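Local coordinates for PILI retraction protein PILT (Thermus thermophilus, PDB 5FL3), which probably binds and hydrolyses ATP as a motor of type IV pilus retraction, and is seen here with bound ADP, at residues K163-I168 and S181-R186. Numbering follows the deposited sequence.
Sequences KNIITI and SLVVQR
Strands 164-168 and 182-186 run parallel, their directions 16° from one another and their axes 4.6 Å apart at closest approach, with N164 level with L182 and I168 with R186. Five backbone hydrogen bonds link them: L182 N donates to K163 O, I165 N to L182 O, V184 N to I165 O, T167 N to V184 O and R186 N to T167 O. The pair forms one margin of the mixed sheet of a P-loop NTPase core, strand 182-187 being outermost within the chain and 164-169 lying between it and 209-212. I165, T167 and V183 face helix 146-160, which the ADP-binding P-loop leads into and whose first turn carries K146 and S147; branched residues suit extended backbone and fill this interface, I165 CD1 lying 4.1 Å from V183 CG2. T167 OG1 lies 3.5 Å from Q185 CB, and E169 OE2 binds both T167 OG1 and Q185 NE2. On the other face, N164 ND2 donates to D206 O, while N164 OD1 rests 3.5 Å from L182 CB. Just before the strands, S181 turns OG beside its own N (chi1 -65°), where OG accepts K163 N at 3.2 Å and also bonds Y161 O. Without that hydroxyl, as with an alanine here, K163 N would probably lose its acceptor and Y161 O its donor.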
ATOM      1  N   LYS A 163     -20.608  -3.246   8.085  1.00 37.78           N
ATOM      2  CA  LYS A 163     -20.074  -4.413   7.421  1.00 36.00           C
ATOM      3  C   LYS A 163     -19.042  -5.155   8.252  1.00 38.09           C
ATOM      4  O   LYS A 163     -18.478  -4.629   9.220  1.00 36.00           O
ATOM      5  CB  LYS A 163     -19.464  -4.001   6.079  1.00 39.81           C
ATOM      6  CG  LYS A 163     -20.520  -3.794   5.012  1.00 40.24           C
ATOM      7  CD  LYS A 163     -19.999  -2.990   3.857  1.00 41.29           C
ATOM      8  CE  LYS A 163     -21.128  -2.687   2.867  1.00 39.01           C
ATOM      9  NZ  LYS A 163     -21.454  -3.855   1.993  1.00 48.35           N
ATOM     10  N   ASN A 164     -18.808  -6.401   7.879  1.00 34.17           N
ATOM     11  CA  ASN A 164     -17.713  -7.124   8.476  1.00 32.98           C
ATOM     12  C   ASN A 164     -16.486  -7.087   7.541  1.00 33.09           C
ATOM     13  O   ASN A 164     -16.486  -7.665   6.455  1.00 36.65           O
ATOM     14  CB  ASN A 164     -18.143  -8.545   8.783  1.00 30.77           C
ATOM     15  CG  ASN A 164     -17.110  -9.288   9.561  1.00 36.81           C
ATOM     16  OD1 ASN A 164     -16.433  -8.709  10.427  1.00 36.79           O
ATOM     17  ND2 ASN A 164     -16.955 -10.578   9.259  1.00 31.95           N
ATOM     18  N   ILE A 165     -15.454  -6.380   7.966  1.00 31.09           N
ATOM     19  CA  ILE A 165     -14.249  -6.171   7.170  1.00 31.62           C
ATOM     20  C   ILE A 165     -13.103  -6.973   7.737  1.00 32.56           C
ATOM     21  O   ILE A 165     -12.708  -6.751   8.886  1.00 28.40           O
ATOM     22  CB  ILE A 165     -13.823  -4.706   7.158  1.00 29.04           C
ATOM     23  CG1 ILE A 165     -14.929  -3.803   6.579  1.00 33.54           C
ATOM     24  CG2 ILE A 165     -12.544  -4.559   6.417  1.00 26.57           C
ATOM     25  CD1 ILE A 165     -14.672  -2.303   6.858  1.00 29.71           C
ATOM     26  N   ILE A 166     -12.572  -7.896   6.935  1.00 31.14           N
ATOM     27  CA  ILE A 166     -11.482  -8.764   7.369  1.00 29.77           C
ATOM     28  C   ILE A 166     -10.242  -8.505   6.528  1.00 31.69           C
ATOM     29  O   ILE A 166     -10.251  -8.674   5.305  1.00 32.86           O
ATOM     30  CB  ILE A 166     -11.874 -10.246   7.276  1.00 32.15           C
ATOM     31  CG1 ILE A 166     -13.213 -10.476   7.999  1.00 32.82           C
ATOM     32  CG2 ILE A 166     -10.762 -11.147   7.830  1.00 26.35           C
ATOM     33  CD1 ILE A 166     -13.712 -11.911   7.919  1.00 32.21           C
ATOM     34  N   THR A 167      -9.180  -8.073   7.185  1.00 28.55           N
ATOM     35  CA  THR A 167      -7.949  -7.741   6.488  1.00 32.14           C
ATOM     36  C   THR A 167      -6.865  -8.758   6.850  1.00 31.99           C
ATOM     37  O   THR A 167      -6.833  -9.252   7.972  1.00 29.62           O
ATOM     38  CB  THR A 167      -7.481  -6.278   6.809  1.00 32.07           C
ATOM     39  OG1 THR A 167      -6.773  -6.231   8.052  1.00 31.56           O
ATOM     40  CG2 THR A 167      -8.667  -5.342   6.883  1.00 28.30           C
ATOM     41  N   ILE A 168      -6.012  -9.098   5.880  1.00 33.09           N
ATOM     42  CA  ILE A 168      -4.884 -10.009   6.103  1.00 30.62           C
ATOM     43  C   ILE A 168      -3.613  -9.309   5.635  1.00 32.60           C
ATOM     44  O   ILE A 168      -3.453  -8.999   4.454  1.00 32.23           O
ATOM     45  CB  ILE A 168      -5.063 -11.364   5.387  1.00 32.40           C
ATOM     46  CG1 ILE A 168      -6.179 -12.181   6.059  1.00 35.08           C
ATOM     47  CG2 ILE A 168      -3.798 -12.184   5.499  1.00 29.39           C
ATOM     48  CD1 ILE A 168      -7.528 -11.902   5.555  1.00 37.03           C
ATOM     49  N   SER A 181     -18.530  -0.332  11.021  1.00 39.29           N
ATOM     50  CA  SER A 181     -18.183  -1.697  10.614  1.00 36.59           C
ATOM     51  C   SER A 181     -17.377  -2.421  11.664  1.00 34.17           C
ATOM     52  O   SER A 181     -16.832  -1.800  12.563  1.00 34.13           O
ATOM     53  CB  SER A 181     -17.370  -1.692   9.325  1.00 36.05           C
ATOM     54  OG  SER A 181     -18.122  -1.212   8.240  1.00 35.11           O
ATOM     55  N   LEU A 182     -17.320  -3.743  11.551  1.00 34.63           N
ATOM     56  CA  LEU A 182     -16.300  -4.516  12.242  1.00 32.47           C
ATOM     57  C   LEU A 182     -15.059  -4.551  11.354  1.00 32.80           C
ATOM     58  O   LEU A 182     -15.148  -4.732  10.143  1.00 32.29           O
ATOM     59  CB  LEU A 182     -16.763  -5.934  12.545  1.00 33.65           C
ATOM     60  CG  LEU A 182     -17.962  -6.103  13.458  1.00 36.81           C
ATOM     61  CD1 LEU A 182     -18.264  -7.597  13.624  1.00 34.55           C
ATOM     62  CD2 LEU A 182     -17.668  -5.451  14.784  1.00 32.85           C
ATOM     63  N   VAL A 183     -13.901  -4.346  11.954  1.00 29.49           N
ATOM     64  CA  VAL A 183     -12.662  -4.424  11.218  1.00 30.38           C
ATOM     65  C   VAL A 183     -11.787  -5.442  11.925  1.00 30.25           C
ATOM     66  O   VAL A 183     -11.286  -5.187  13.012  1.00 31.85           O
ATOM     67  CB  VAL A 183     -11.966  -3.058  11.121  1.00 31.50           C
ATOM     68  CG1 VAL A 183     -10.775  -3.135  10.177  1.00 32.93           C
ATOM     69  CG2 VAL A 183     -12.933  -2.048  10.605  1.00 31.07           C
ATOM     70  N   VAL A 184     -11.660  -6.613  11.308  1.00 31.36           N
ATOM     71  CA  VAL A 184     -10.911  -7.731  11.851  1.00 24.53           C
ATOM     72  C   VAL A 184      -9.591  -7.749  11.125  1.00 30.44           C
ATOM     73  O   VAL A 184      -9.554  -7.986   9.919  1.00 27.58           O
ATOM     74  CB  VAL A 184     -11.652  -9.062  11.643  1.00 27.57           C
ATOM     75  CG1 VAL A 184     -10.776 -10.238  12.023  1.00 26.45           C
ATOM     76  CG2 VAL A 184     -12.957  -9.073  12.441  1.00 31.16           C
ATOM     77  N   GLN A 185      -8.507  -7.487  11.854  1.00 34.56           N
ATOM     78  CA  GLN A 185      -7.174  -7.396  11.249  1.00 31.93           C
ATOM     79  C   GLN A 185      -6.236  -8.499  11.741  1.00 31.74           C
ATOM     80  O   GLN A 185      -5.924  -8.621  12.930  1.00 32.88           O
ATOM     81  CB  GLN A 185      -6.564  -6.022  11.513  1.00 28.94           C
ATOM     82  CG  GLN A 185      -7.517  -4.875  11.186  1.00 31.26           C
ATOM     83  CD  GLN A 185      -6.826  -3.537  11.275  1.00 35.28           C
ATOM     84  OE1 GLN A 185      -7.030  -2.781  12.226  1.00 36.18           O
ATOM     85  NE2 GLN A 185      -5.983  -3.246  10.292  1.00 34.49           N
ATOM     86  N   ARG A 186      -5.779  -9.283  10.775  1.00 30.97           N
ATOM     87  CA  ARG A 186      -5.035 -10.501  11.010  1.00 32.01           C
ATOM     88  C   ARG A 186      -3.622 -10.386  10.444  1.00 31.83           C
ATOM     89  O   ARG A 186      -3.443 -10.340   9.234  1.00 29.74           O
ATOM     90  CB  ARG A 186      -5.796 -11.678  10.391  1.00 30.33           C
ATOM     91  CG  ARG A 186      -6.721 -12.289  11.384  1.00 35.57           C
ATOM     92  CD  ARG A 186      -7.983 -12.875  10.850  1.00 29.55           C
ATOM     93  NE  ARG A 186      -7.856 -14.195  10.253  1.00 36.99           N
ATOM     94  CZ  ARG A 186      -7.375 -15.310  10.815  1.00 36.24           C
ATOM     95  NH1 ARG A 186      -6.884 -15.348  12.045  1.00 29.16           N
ATOM     96  NH2 ARG A 186      -7.386 -16.421  10.093  1.00 35.28           N
TER